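Local coordinates for protein rRNA N-glycosidase (PDB 3CTK) that is a plant ribosome-inactivating protein with that family's mixed alpha/beta fold, a six-stranded sheet packed beside a group of helices, at residues 5-8 with 9-12; 12-15 with 16-20; 134-137 with 138-142; 156-159 with 160-164; 235-238 with 239-243. One frame throughout, in Å; residues are numbered along the deposited sequence.

In the fold
All five contacts are local and lie in series along the chain, so none encloses or crosses another; contacts 1 and 2 share Tyr-12. Contact 1 turns the chain out of edge strand 3-7, and contact 2 begins the helix that crosses over from this strand to strand 47-53. Much later, contact 3 lies in the later part of helix 132-142, with Leu-8 of contact 1 packed against it. Contact 4 lies deep in helix 149-168, where Ile-158 and Met-162 meet Leu-135 of contact 3 and the carbonyl oxygen of Met-162 is hydrogen-bonded to the Tyr-14 hydroxyl of contact 2. Contact 5 closes the short helix 234-237 near the C terminus, its centre about 31 Å from that of contact 3.

Contact 1. Residues 5-8 with 9-12; sequences SFNL and GEAY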
loop_
_atom_site.group_PDB
_atom_site.type_symbol
_atom_site.label_atom_id
_atom_site.label_comp_id
_atom_site.label_asym_id
_atom_site.label_seq_id
_atom_site.Cartn_x
_atom_site.Cartn_y
_atom_site.Cartn_z
ATOM N N SER A 5 -6.135 8.408 -9.478
ATOM C CA SER A 5 -7.293 7.537 -9.666
ATOM C C SER A 5 -7.045 6.253 -10.442
ATOM O O SER A 5 -6.167 6.187 -11.300
ATOM C CB SER A 5 -8.418 8.319 -10.347
ATOM O OG SER A 5 -8.784 9.459 -9.590
ATOM N N PHE A 6 -7.843 5.236 -10.129
ATOM C CA PHE A 6 -7.757 3.942 -10.787
ATOM C C PHE A 6 -9.152 3.331 -10.915
ATOM O O PHE A 6 -9.832 3.099 -9.914
ATOM C CB PHE A 6 -6.845 3.001 -9.993
ATOM C CG PHE A 6 -6.633 1.662 -10.646
ATOM C CD1 PHE A 6 -6.304 1.574 -11.997
ATOM C CD2 PHE A 6 -6.739 0.488 -9.905
ATOM C CE1 PHE A 6 -6.083 0.337 -12.602
ATOM C CE2 PHE A 6 -6.517 -0.759 -10.501
ATOM C CZ PHE A 6 -6.189 -0.833 -11.850
ATOM N N ASN A 7 -9.584 3.095 -12.151
ATOM C CA ASN A 7 -10.890 2.494 -12.396
ATOM C C ASN A 7 -10.665 1.010 -12.651
ATOM O O ASN A 7 -9.892 0.637 -13.535
ATOM C CB ASN A 7 -11.562 3.145 -13.607
ATOM C CG ASN A 7 -12.965 2.630 -13.834
ATOM O OD1 ASN A 7 -13.161 1.470 -14.190
ATOM N ND2 ASN A 7 -13.956 3.491 -13.617
ATOM N N LEU A 8 -11.341 0.164 -11.876
ATOM C CA LEU A 8 -11.173 -1.281 -11.994
ATOM C C LEU A 8 -11.675 -1.882 -13.305
ATOM O O LEU A 8 -11.497 -3.072 -13.555
ATOM C CB LEU A 8 -11.828 -1.981 -10.797
ATOM C CG LEU A 8 -11.303 -1.528 -9.432
ATOM C CD1 LEU A 8 -11.922 -2.385 -8.336
ATOM C CD2 LEU A 8 -9.781 -1.637 -9.395
ATOM N N GLY A 9 -12.295 -1.053 -14.137
ATOM C CA GLY A 9 -12.774 -1.518 -15.425
ATOM C C GLY A 9 -11.722 -1.252 -16.492
ATOM O O GLY A 9 -11.900 -1.603 -17.660
ATOM N N GLU A 10 -10.619 -0.630 -16.081
ATOM C CA GLU A 10 -9.517 -0.298 -16.983
ATOM C C GLU A 10 -8.220 -0.810 -16.368
ATOM O O GLU A 10 -7.296 -0.038 -16.115
ATOM C CB GLU A 10 -9.409 1.220 -17.161
ATOM C CG GLU A 10 -10.735 1.955 -17.201
ATOM C CD GLU A 10 -10.564 3.443 -17.435
ATOM O OE1 GLU A 10 -9.614 4.030 -16.872
ATOM O OE2 GLU A 10 -11.383 4.030 -18.174
ATOM N N ALA A 11 -8.154 -2.116 -16.132
ATOM C CA ALA A 11 -6.982 -2.723 -15.511
ATOM C C ALA A 11 -5.647 -2.381 -16.168
ATOM O O ALA A 11 -4.632 -2.269 -15.486
ATOM C CB ALA A 11 -7.158 -4.241 -15.446
ATOM N N TYR A 12 -5.645 -2.206 -17.486
ATOM C CA TYR A 12 -4.409 -1.903 -18.206
ATOM C C TYR A 12 -3.763 -0.569 -17.827
ATOM O O TYR A 12 -2.612 -0.314 -18.181
ATOM C CB TYR A 12 -4.669 -1.952 -19.712
ATOM C CG TYR A 12 -5.787 -1.040 -20.137
ATOM C CD1 TYR A 12 -5.550 0.305 -20.407
ATOM C CD2 TYR A 12 -7.101 -1.506 -20.198
ATOM C CE1 TYR A 12 -6.588 1.167 -20.722
ATOM C CE2 TYR A 12 -8.148 -0.652 -20.511
ATOM C CZ TYR A 12 -7.884 0.682 -20.769
ATOM O OH TYR A 12 -8.919 1.534 -21.062
HETATM O O HOH W 1 -8.024 3.865 -14.391
#
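The ring of Phe-6 presents its CE1 corner to the chain that turns back past it: the carbonyl oxygen of Ala-11 sits at the ring edge, close to its plane, while Glu-10 O approaches obliquely, 3.7 Å from Phe-6 CE1. The same ring stacks with that of Phe-17 on the following helix. Just after Phe-6 the chain leaves edge strand 3-7 of the mixed sheet in a type I beta turn from Asn-7 to Glu-10. Asn-7 holds this turn twice. Its backbone O takes the N-H of Glu-10 at 2.9 Å, the donor standing well above the carbonyl plane. Its side chain adds an Asx turn, with OD1 accepting Gly-9 N at 2.7 Å from only 16° off the amide plane. With CG anti to the backbone nitrogen (chi1 -175°), the amide swings forward over the turn to reach that N-H. Glu-10 comes across the Asn-7 side chain at about a right angle, its carboxylate turned 43° from the amide, and the aliphatic parts meet at 3.9 Å between Asn-7 CB and Glu-10 CG. The Leu-8 side chain packs on Leu-135 and Glu-136 of helix 132-142. A water clamps the open end of the turn: it accepts from Asn-7 N at 2.8 Å and donates to Glu-10 OE1 at 3.0 Å.

Contact 2. Residues 12-15 with 16-20; sequences YEYP and TFIQD
Ile-18 lies over one face of the ring of Tyr-14, which sits one helical turn before it. Its CG1 stands 3.8 Å from the ring centroid and 19° off the normal, a CH-pi contact displaced somewhat toward the hydroxyl-bearing side, where Tyr-14 CZ is 3.6 Å away. CD1 of Ile-18 follows along the same face to the hydroxyl end. The Tyr-14 ring reaches this place because its CG is anti to the backbone nitrogen (chi1 -177°); the hydroxyl is hydrogen-bonded to Met-162 O on helix 149-168. Phe-17 flanks the other part of the ring more distantly, CD2 to Tyr-14 CD1 being 4.2 Å, and its own CB is tucked against Tyr-14 O. This is the first part of helix 14-25, the helical arm of the beta-alpha-beta crossover between the parallel strands 3-7 and 47-53. Three i to i-4 backbone bonds hold it: Phe-17 N to Glu-13 O, Ile-18 N to Tyr-14 O and Gln-19 N to Pro-15 O. Proline, lacking an N-H, is well tolerated in the first turn of a helix, and the ring of Pro-15 rests on Val-177 of helix 170-180. The outward side is far looser. Glu-13 and Thr-16 run side by side in the same direction, yet Glu-13 OE2 stays 3.8 Å from Thr-16 OG1. There the hydroxyl is served by a water instead, 2.9 Å from Thr-16 OG1, and the same water donates to Tyr-12 O.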
loop_
_atom_site.group_PDB
_atom_site.type_symbol
_atom_site.label_atom_id
_atom_site.label_comp_id
_atom_site.label_asym_id
_atom_site.label_seq_id
_atom_site.Cartn_x
_atom_site.Cartn_y
_atom_site.Cartn_z
ATOM N N TYR A 12 -5.645 -2.206 -17.486
ATOM C CA TYR A 12 -4.409 -1.903 -18.206
ATOM C C TYR A 12 -3.763 -0.569 -17.827
ATOM O O TYR A 12 -2.612 -0.314 -18.181
ATOM C CB TYR A 12 -4.669 -1.952 -19.712
ATOM C CG TYR A 12 -5.787 -1.040 -20.137
ATOM C CD1 TYR A 12 -5.550 0.305 -20.407
ATOM C CD2 TYR A 12 -7.101 -1.506 -20.198
ATOM C CE1 TYR A 12 -6.588 1.167 -20.722
ATOM C CE2 TYR A 12 -8.148 -0.652 -20.511
ATOM C CZ TYR A 12 -7.884 0.682 -20.769
ATOM O OH TYR A 12 -8.919 1.534 -21.062
ATOM N N GLU A 13 -4.494 0.276 -17.105
ATOM C CA GLU A 13 -3.969 1.573 -16.676
ATOM C C GLU A 13 -3.172 1.457 -15.375
ATOM O O GLU A 13 -2.558 2.425 -14.918
ATOM C CB GLU A 13 -5.118 2.563 -16.466
ATOM C CG GLU A 13 -5.736 3.080 -17.750
ATOM C CD GLU A 13 -4.792 3.980 -18.525
ATOM O OE1 GLU A 13 -5.133 4.356 -19.668
ATOM O OE2 GLU A 13 -3.712 4.320 -17.991
ATOM N N TYR A 14 -3.178 0.266 -14.790
ATOM C CA TYR A 14 -2.487 0.020 -13.528
ATOM C C TYR A 14 -1.035 0.505 -13.481
ATOM O O TYR A 14 -0.646 1.214 -12.552
ATOM C CB TYR A 14 -2.544 -1.470 -13.192
ATOM C CG TYR A 14 -1.922 -1.829 -11.862
ATOM C CD1 TYR A 14 -2.554 -1.506 -10.659
ATOM C CD2 TYR A 14 -0.712 -2.518 -11.807
ATOM C CE1 TYR A 14 -1.993 -1.873 -9.429
ATOM C CE2 TYR A 14 -0.146 -2.883 -10.592
ATOM C CZ TYR A 14 -0.791 -2.563 -9.410
ATOM O OH TYR A 14 -0.227 -2.951 -8.218
ATOM N N PRO A 15 -0.210 0.127 -14.470
ATOM C CA PRO A 15 1.182 0.591 -14.418
ATOM C C PRO A 15 1.321 2.114 -14.359
ATOM O O PRO A 15 2.181 2.639 -13.647
ATOM C CB PRO A 15 1.791 -0.009 -15.685
ATOM C CG PRO A 15 1.025 -1.289 -15.841
ATOM C CD PRO A 15 -0.398 -0.836 -15.571
ATOM N N THR A 16 0.479 2.823 -15.104
ATOM C CA THR A 16 0.528 4.284 -15.108
ATOM C C THR A 16 0.080 4.822 -13.750
ATOM O O THR A 16 0.647 5.786 -13.229
ATOM C CB THR A 16 -0.380 4.868 -16.207
ATOM O OG1 THR A 16 0.054 4.387 -17.487
ATOM C CG2 THR A 16 -0.313 6.384 -16.198
ATOM N N PHE A 17 -0.941 4.184 -13.188
ATOM C CA PHE A 17 -1.496 4.542 -11.884
ATOM C C PHE A 17 -0.430 4.442 -10.789
ATOM O O PHE A 17 -0.252 5.364 -9.987
ATOM C CB PHE A 17 -2.667 3.602 -11.567
ATOM C CG PHE A 17 -3.075 3.589 -10.119
ATOM C CD1 PHE A 17 -3.628 4.719 -9.523
ATOM C CD2 PHE A 17 -2.906 2.441 -9.352
ATOM C CE1 PHE A 17 -4.007 4.704 -8.180
ATOM C CE2 PHE A 17 -3.283 2.414 -8.007
ATOM C CZ PHE A 17 -3.836 3.549 -7.421
ATOM N N ILE A 18 0.279 3.318 -10.755
ATOM C CA ILE A 18 1.316 3.111 -9.752
ATOM C C ILE A 18 2.456 4.113 -9.911
ATOM O O ILE A 18 2.986 4.610 -8.920
ATOM C CB ILE A 18 1.886 1.673 -9.822
ATOM C CG1 ILE A 18 0.816 0.672 -9.384
ATOM C CG2 ILE A 18 3.115 1.540 -8.926
ATOM C CD1 ILE A 18 0.302 0.896 -7.975
ATOM N N GLN A 19 2.835 4.420 -11.149
ATOM C CA GLN A 19 3.912 5.380 -11.355
ATOM C C GLN A 19 3.475 6.764 -10.891
ATOM O O GLN A 19 4.268 7.502 -10.297
ATOM C CB GLN A 19 4.336 5.431 -12.827
ATOM C CG GLN A 19 5.482 6.407 -13.086
ATOM C CD GLN A 19 6.716 6.102 -12.252
ATOM O OE1 GLN A 19 7.174 6.934 -11.466
ATOM N NE2 GLN A 19 7.259 4.905 -12.420
ATOM N N ASP A 20 2.217 7.121 -11.141
ATOM C CA ASP A 20 1.729 8.427 -10.708
ATOM C C ASP A 20 1.705 8.525 -9.183
ATOM O O ASP A 20 1.946 9.598 -8.622
ATOM C CB ASP A 20 0.332 8.714 -11.278
ATOM C CG ASP A 20 0.350 8.939 -12.787
ATOM O OD1 ASP A 20 1.408 9.329 -13.327
ATOM O OD2 ASP A 20 -0.701 8.738 -13.433
HETATM O O HOH W 2 -0.456 1.614 -17.929
#

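Contact 3. Residues 134-137 with 138-142; sequences KLEF and SIEAI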
loop_
_atom_site.group_PDB
_atom_site.type_symbol
_atom_site.label_atom_id
_atom_site.label_comp_id
_atom_site.label_asym_id
_atom_site.label_seq_id
_atom_site.Cartn_x
_atom_site.Cartn_y
_atom_site.Cartn_z
ATOM N N LYS A 134 -11.038 -9.270 -7.481
ATOM C CA LYS A 134 -11.139 -9.544 -6.054
ATOM C C LYS A 134 -11.241 -8.233 -5.286
ATOM O O LYS A 134 -11.978 -8.140 -4.308
ATOM C CB LYS A 134 -9.921 -10.339 -5.578
ATOM C CG LYS A 134 -9.837 -11.743 -6.170
ATOM C CD LYS A 134 -11.012 -12.616 -5.736
ATOM C CE LYS A 134 -10.898 -14.018 -6.326
ATOM N NZ LYS A 134 -12.022 -14.904 -5.901
ATOM N N LEU A 135 -10.497 -7.220 -5.724
ATOM C CA LEU A 135 -10.548 -5.926 -5.054
ATOM C C LEU A 135 -11.953 -5.358 -5.208
ATOM O O LEU A 135 -12.538 -4.873 -4.242
ATOM C CB LEU A 135 -9.510 -4.963 -5.642
ATOM C CG LEU A 135 -9.510 -3.527 -5.101
ATOM C CD1 LEU A 135 -9.293 -3.525 -3.594
ATOM C CD2 LEU A 135 -8.421 -2.727 -5.802
ATOM N N GLU A 136 -12.510 -5.440 -6.415
ATOM C CA GLU A 136 -13.859 -4.927 -6.628
ATOM C C GLU A 136 -14.869 -5.665 -5.755
ATOM O O GLU A 136 -15.779 -5.055 -5.198
ATOM C CB GLU A 136 -14.266 -5.029 -8.106
ATOM C CG GLU A 136 -15.752 -4.763 -8.337
ATOM C CD GLU A 136 -16.053 -4.176 -9.699
ATOM O OE1 GLU A 136 -17.249 -4.100 -10.062
ATOM O OE2 GLU A 136 -15.101 -3.779 -10.403
ATOM N N PHE A 137 -14.705 -6.979 -5.630
ATOM C CA PHE A 137 -15.612 -7.773 -4.808
ATOM C C PHE A 137 -15.573 -7.309 -3.351
ATOM O O PHE A 137 -16.614 -7.210 -2.694
ATOM C CB PHE A 137 -15.236 -9.255 -4.871
ATOM C CG PHE A 137 -16.189 -10.151 -4.130
ATOM C CD1 PHE A 137 -17.318 -10.662 -4.762
ATOM C CD2 PHE A 137 -15.976 -10.456 -2.791
ATOM C CE1 PHE A 137 -18.222 -11.466 -4.069
ATOM C CE2 PHE A 137 -16.875 -11.258 -2.088
ATOM C CZ PHE A 137 -18.000 -11.763 -2.730
ATOM N N SER A 138 -14.376 -7.030 -2.841
ATOM C CA SER A 138 -14.240 -6.589 -1.456
ATOM C C SER A 138 -14.865 -5.211 -1.249
ATOM O O SER A 138 -15.391 -4.920 -0.175
ATOM C CB SER A 138 -12.766 -6.575 -1.029
ATOM O OG SER A 138 -12.032 -5.568 -1.704
ATOM N N ILE A 139 -14.812 -4.364 -2.276
ATOM C CA ILE A 139 -15.407 -3.033 -2.179
ATOM C C ILE A 139 -16.930 -3.175 -2.171
ATOM O O ILE A 139 -17.625 -2.518 -1.398
ATOM C CB ILE A 139 -14.960 -2.138 -3.364
ATOM C CG1 ILE A 139 -13.455 -1.872 -3.259
ATOM C CG2 ILE A 139 -15.746 -0.827 -3.372
ATOM C CD1 ILE A 139 -12.873 -1.060 -4.404
ATOM N N GLU A 140 -17.443 -4.047 -3.029
ATOM C CA GLU A 140 -18.881 -4.290 -3.107
ATOM C C GLU A 140 -19.430 -4.829 -1.792
ATOM O O GLU A 140 -20.587 -4.591 -1.444
ATOM C CB GLU A 140 -19.181 -5.301 -4.215
ATOM C CG GLU A 140 -19.314 -4.693 -5.591
ATOM C CD GLU A 140 -20.645 -4.001 -5.776
ATOM O OE1 GLU A 140 -20.874 -3.439 -6.864
ATOM O OE2 GLU A 140 -21.467 -4.022 -4.836
ATOM N N ALA A 141 -18.596 -5.553 -1.059
ATOM C CA ALA A 141 -19.020 -6.146 0.202
ATOM C C ALA A 141 -19.150 -5.164 1.364
ATOM O O ALA A 141 -19.864 -5.445 2.327
ATOM C CB ALA A 141 -18.065 -7.274 0.585
ATOM N N ILE A 142 -18.478 -4.019 1.274
ATOM C CA ILE A 142 -18.515 -3.036 2.356
ATOM C C ILE A 142 -19.126 -1.687 1.994
ATOM O O ILE A 142 -19.623 -0.975 2.863
ATOM C CB ILE A 142 -17.097 -2.757 2.896
ATOM C CG1 ILE A 142 -16.263 -2.058 1.816
ATOM C CG2 ILE A 142 -16.442 -4.057 3.340
ATOM C CD1 ILE A 142 -14.870 -1.647 2.267
HETATM O O HOH W 3 -19.117 -5.461 -8.670
#
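Ser-138 folds its hydroxyl back over the preceding turn of helix, where OG donates to Leu-135 O at 2.7 Å. With chi1 at 68°, OG lies between the backbone nitrogen and the carbonyl carbon, which brings it within range of that oxygen. Leu-135 O is thus gripped twice, since Ile-139 N also donates to it at 3.0 Å, and a hydroxyl buried among apolar side chains finds its acceptor in its own helix. Ile-139 crowds the same carbonyl, its CG1 being 3.3 Å from Leu-135 O, while its CD1 reaches the branch of Leu-135 (CG) at 4.2 Å. On the acidic side, a water donates to both Glu-136 OE1 (2.7 Å) and Glu-140 OE1 (3.2 Å), bridging two carboxylates that would probably repel each other. Both have further partners: Thr-55 for Glu-136, and for Glu-140 Ser-56 and a salt bridge to Lys-58. The helix 132-142 therefore has its acidic side fastened to the loop following strand 47-53, while Ser-138, Ile-139 and Ile-142 lean on Phe-155 of helix 149-168.

Contact 4. Residues 156-159 with 160-164; sequences FLIV and IQMVS
Val-159 and Val-163 stand side by side one turn apart, pointing the same way, with their CG2 methyls in touch at 3.8 Å. They belong to a stretch of helix 149-168 that is buried near the centre of the molecule and opens into a wider pi-type turn over residues 160-164. On another flank Ile-158 and Met-162 make a second ridge: CG2 of Ile-158 meets SD of Met-162 at 3.8 Å, and the methionine then bends at chi3 (70°), carrying its end away. Leu-135 of helix 132-142 packs against this ridge and touches both residues. Ile-160 fills the step beside Phe-156. Its CG1 presses to 3.0 Å from Phe-156 O, very close for a carbon, and CD1 fits against Phe-156 CB at 4.2 Å; beyond them lies Val-71 of strand 70-78. Next to it, Val-159 CG1, set between the backbone N and the carbonyl carbon (chi1 82°), comes 3.0 Å from Ile-160 N. The backbone runs evenly through most of this, but Gln-161 N to Leu-157 O is a weak bond. At the wider turn Val-163 N still reaches Val-159 O at 2.9 Å, though the N-H...O angle is only 137°.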
loop_
_atom_site.group_PDB
_atom_site.type_symbol
_atom_site.label_atom_id
_atom_site.label_comp_id
_atom_site.label_asym_id
_atom_site.label_seq_id
_atom_site.Cartn_x
_atom_site.Cartn_y
_atom_site.Cartn_z
ATOM N N PHE A 156 -8.904 -3.970 3.345
ATOM C CA PHE A 156 -7.610 -3.353 3.631
ATOM C C PHE A 156 -6.453 -4.249 3.200
ATOM O O PHE A 156 -5.497 -3.780 2.592
ATOM C CB PHE A 156 -7.481 -3.009 5.121
ATOM C CG PHE A 156 -8.129 -1.703 5.502
ATOM C CD1 PHE A 156 -9.165 -1.663 6.431
ATOM C CD2 PHE A 156 -7.697 -0.508 4.930
ATOM C CE1 PHE A 156 -9.761 -0.455 6.785
ATOM C CE2 PHE A 156 -8.287 0.706 5.277
ATOM C CZ PHE A 156 -9.322 0.733 6.207
ATOM N N LEU A 157 -6.538 -5.538 3.506
ATOM C CA LEU A 157 -5.470 -6.461 3.130
ATOM C C LEU A 157 -5.236 -6.458 1.626
ATOM O O LEU A 157 -4.093 -6.457 1.167
ATOM C CB LEU A 157 -5.797 -7.884 3.604
ATOM C CG LEU A 157 -5.684 -8.096 5.117
ATOM C CD1 LEU A 157 -6.234 -9.460 5.511
ATOM C CD2 LEU A 157 -4.225 -7.966 5.525
ATOM N N ILE A 158 -6.320 -6.451 0.858
ATOM C CA ILE A 158 -6.199 -6.459 -0.594
ATOM C C ILE A 158 -5.679 -5.134 -1.145
ATOM O O ILE A 158 -4.713 -5.112 -1.911
ATOM C CB ILE A 158 -7.555 -6.806 -1.258
ATOM C CG1 ILE A 158 -7.990 -8.211 -0.819
ATOM C CG2 ILE A 158 -7.433 -6.728 -2.783
ATOM C CD1 ILE A 158 -9.387 -8.608 -1.270
ATOM N N VAL A 159 -6.287 -4.026 -0.736
ATOM C CA VAL A 159 -5.867 -2.725 -1.250
ATOM C C VAL A 159 -4.461 -2.307 -0.812
ATOM O O VAL A 159 -3.726 -1.688 -1.587
ATOM C CB VAL A 159 -6.890 -1.619 -0.875
ATOM C CG1 VAL A 159 -6.657 -1.128 0.546
ATOM C CG2 VAL A 159 -6.794 -0.469 -1.875
ATOM N N ILE A 160 -4.073 -2.645 0.413
ATOM C CA ILE A 160 -2.741 -2.282 0.889
ATOM C C ILE A 160 -1.661 -2.952 0.039
ATOM O O ILE A 160 -0.659 -2.327 -0.322
ATOM C CB ILE A 160 -2.541 -2.679 2.376
ATOM C CG1 ILE A 160 -3.359 -1.740 3.272
ATOM C CG2 ILE A 160 -1.066 -2.621 2.739
ATOM C CD1 ILE A 160 -3.395 -2.146 4.738
ATOM N N GLN A 161 -1.864 -4.220 -0.295
ATOM C CA GLN A 161 -0.879 -4.931 -1.099
ATOM C C GLN A 161 -0.884 -4.507 -2.572
ATOM O O GLN A 161 0.177 -4.374 -3.184
ATOM C CB GLN A 161 -1.105 -6.438 -0.987
ATOM C CG GLN A 161 -1.066 -6.959 0.442
ATOM C CD GLN A 161 -1.150 -8.469 0.494
ATOM O OE1 GLN A 161 -0.180 -9.162 0.200
ATOM N NE2 GLN A 161 -2.320 -8.988 0.852
ATOM N N MET A 162 -2.066 -4.286 -3.140
ATOM C CA MET A 162 -2.161 -3.888 -4.545
ATOM C C MET A 162 -1.785 -2.434 -4.809
ATOM O O MET A 162 -1.448 -2.077 -5.942
ATOM C CB MET A 162 -3.574 -4.146 -5.084
ATOM C CG MET A 162 -3.931 -5.617 -5.197
ATOM S SD MET A 162 -5.562 -5.878 -5.930
ATOM C CE MET A 162 -5.261 -5.376 -7.647
ATOM N N VAL A 163 -1.838 -1.595 -3.779
ATOM C CA VAL A 163 -1.503 -0.186 -3.963
ATOM C C VAL A 163 -0.225 0.246 -3.243
ATOM O O VAL A 163 0.760 0.598 -3.889
ATOM C CB VAL A 163 -2.664 0.729 -3.510
ATOM C CG1 VAL A 163 -2.294 2.191 -3.751
ATOM C CG2 VAL A 163 -3.940 0.375 -4.283
ATOM N N SER A 164 -0.241 0.221 -1.913
ATOM C CA SER A 164 0.929 0.630 -1.139
ATOM C C SER A 164 2.172 -0.216 -1.392
ATOM O O SER A 164 3.244 0.320 -1.684
ATOM C CB SER A 164 0.619 0.601 0.357
ATOM O OG SER A 164 -0.382 1.541 0.686
#

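Contact 5. Residues 235-238 with 239-243; sequences SQIS and PDMGI
Met-241 reaches back to Ile-237 across a 3-10 turn that closes the weakly bonded helix 234-237 and releases the chain into a loop. Its CB starts beside Ser-238 O at 3.6 Å, CG comes to 3.4 Å from Ile-237 O, and SD meets Ile-237 CG1 at 4.1 Å, the two side chains crossing at a slant. Bends at chi2 (-51°) and chi3 (-69°) curl the chain, so that its end leaves Ile-237 behind; the side chain also packs on Ile-201 of helix 198-208 and on Phe-169. Two bonds with 3-10 spacing make the turn, Asp-240 N to Ile-237 O and Met-241 N to Ser-238 O, and each donor stands well above its carbonyl plane. Pro-239 lies at the change of pitch: having no N-H, it cannot bond back to Ser-235 O, and its CD rests there at 3.3 Å. Asp-240 crosses Ile-237 at roughly a right angle, and its OD2 forms a salt bridge with Lys-190 of helix 189-196. Farther on, Gly-242 and Ile-243 bond through the backbone to Arg-168, which ties this loop to the end of helix 149-168. Two waters finish the turn: one donates to Ser-238 O and Met-241 O, the other to Gln-236 O and Asp-240 OD2, both of these at 2.6 Å.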
loop_
_atom_site.group_PDB
_atom_site.type_symbol
_atom_site.label_atom_id
_atom_site.label_comp_id
_atom_site.label_asym_id
_atom_site.label_seq_id
_atom_site.Cartn_x
_atom_site.Cartn_y
_atom_site.Cartn_z
ATOM N N SER A 235 22.850 -3.600 -6.580
ATOM C CA SER A 235 22.398 -4.053 -7.897
ATOM C C SER A 235 21.520 -5.301 -7.852
ATOM O O SER A 235 20.768 -5.578 -8.792
ATOM C CB SER A 235 23.601 -4.311 -8.809
ATOM O OG SER A 235 24.451 -5.314 -8.277
ATOM N N GLN A 236 21.609 -6.052 -6.762
ATOM C CA GLN A 236 20.817 -7.263 -6.612
ATOM C C GLN A 236 19.375 -6.979 -6.208
ATOM O O GLN A 236 18.464 -7.732 -6.551
ATOM C CB GLN A 236 21.461 -8.178 -5.567
ATOM C CG GLN A 236 22.818 -8.716 -5.981
ATOM C CD GLN A 236 23.588 -9.338 -4.831
ATOM O OE1 GLN A 236 24.650 -9.930 -5.032
ATOM N NE2 GLN A 236 23.067 -9.199 -3.621
ATOM N N ILE A 237 19.161 -5.882 -5.493
ATOM C CA ILE A 237 17.824 -5.560 -5.009
ATOM C C ILE A 237 17.201 -4.297 -5.619
ATOM O O ILE A 237 15.982 -4.134 -5.610
ATOM C CB ILE A 237 17.855 -5.460 -3.450
ATOM C CG1 ILE A 237 16.458 -5.170 -2.895
ATOM C CG2 ILE A 237 18.847 -4.400 -3.017
ATOM C CD1 ILE A 237 15.490 -6.320 -3.038
ATOM N N SER A 238 18.028 -3.412 -6.165
ATOM C CA SER A 238 17.521 -2.177 -6.751
ATOM C C SER A 238 16.434 -2.380 -7.817
ATOM O O SER A 238 15.483 -1.600 -7.887
ATOM C CB SER A 238 18.678 -1.349 -7.331
ATOM O OG SER A 238 19.390 -2.066 -8.324
ATOM N N PRO A 239 16.551 -3.426 -8.655
ATOM C CA PRO A 239 15.525 -3.640 -9.686
ATOM C C PRO A 239 14.124 -3.934 -9.141
ATOM O O PRO A 239 13.130 -3.750 -9.846
ATOM C CB PRO A 239 16.078 -4.815 -10.489
ATOM C CG PRO A 239 17.566 -4.680 -10.311
ATOM C CD PRO A 239 17.681 -4.352 -8.846
ATOM N N ASP A 240 14.044 -4.407 -7.900
ATOM C CA ASP A 240 12.750 -4.719 -7.294
ATOM C C ASP A 240 12.157 -3.545 -6.520
ATOM O O ASP A 240 11.012 -3.613 -6.069
ATOM C CB ASP A 240 12.872 -5.911 -6.337
ATOM C CG ASP A 240 13.267 -7.194 -7.038
ATOM O OD1 ASP A 240 12.768 -7.447 -8.155
ATOM O OD2 ASP A 240 14.066 -7.959 -6.461
ATOM N N MET A 241 12.923 -2.469 -6.371
ATOM C CA MET A 241 12.465 -1.308 -5.603
ATOM C C MET A 241 11.733 -0.220 -6.381
ATOM O O MET A 241 12.153 0.173 -7.472
ATOM C CB MET A 241 13.645 -0.665 -4.876
ATOM C CG MET A 241 14.416 -1.603 -3.966
ATOM S SD MET A 241 13.364 -2.512 -2.810
ATOM C CE MET A 241 12.806 -1.209 -1.711
ATOM N N GLY A 242 10.642 0.269 -5.793
ATOM C CA GLY A 242 9.857 1.330 -6.403
ATOM C C GLY A 242 10.150 2.659 -5.720
ATOM O O GLY A 242 10.359 3.681 -6.378
ATOM N N ILE A 243 10.144 2.648 -4.393
ATOM C CA ILE A 243 10.448 3.845 -3.604
ATOM C C ILE A 243 10.895 3.387 -2.217
ATOM O O ILE A 243 10.329 2.444 -1.654
ATOM C CB ILE A 243 9.225 4.802 -3.482
ATOM C CG1 ILE A 243 9.623 6.043 -2.676
ATOM C CG2 ILE A 243 8.058 4.096 -2.810
ATOM C CD1 ILE A 243 8.595 7.172 -2.720
HETATM O O HOH W 4 16.192 -7.904 -7.892
HETATM O O HOH W 5 14.135 0.425 -9.545
#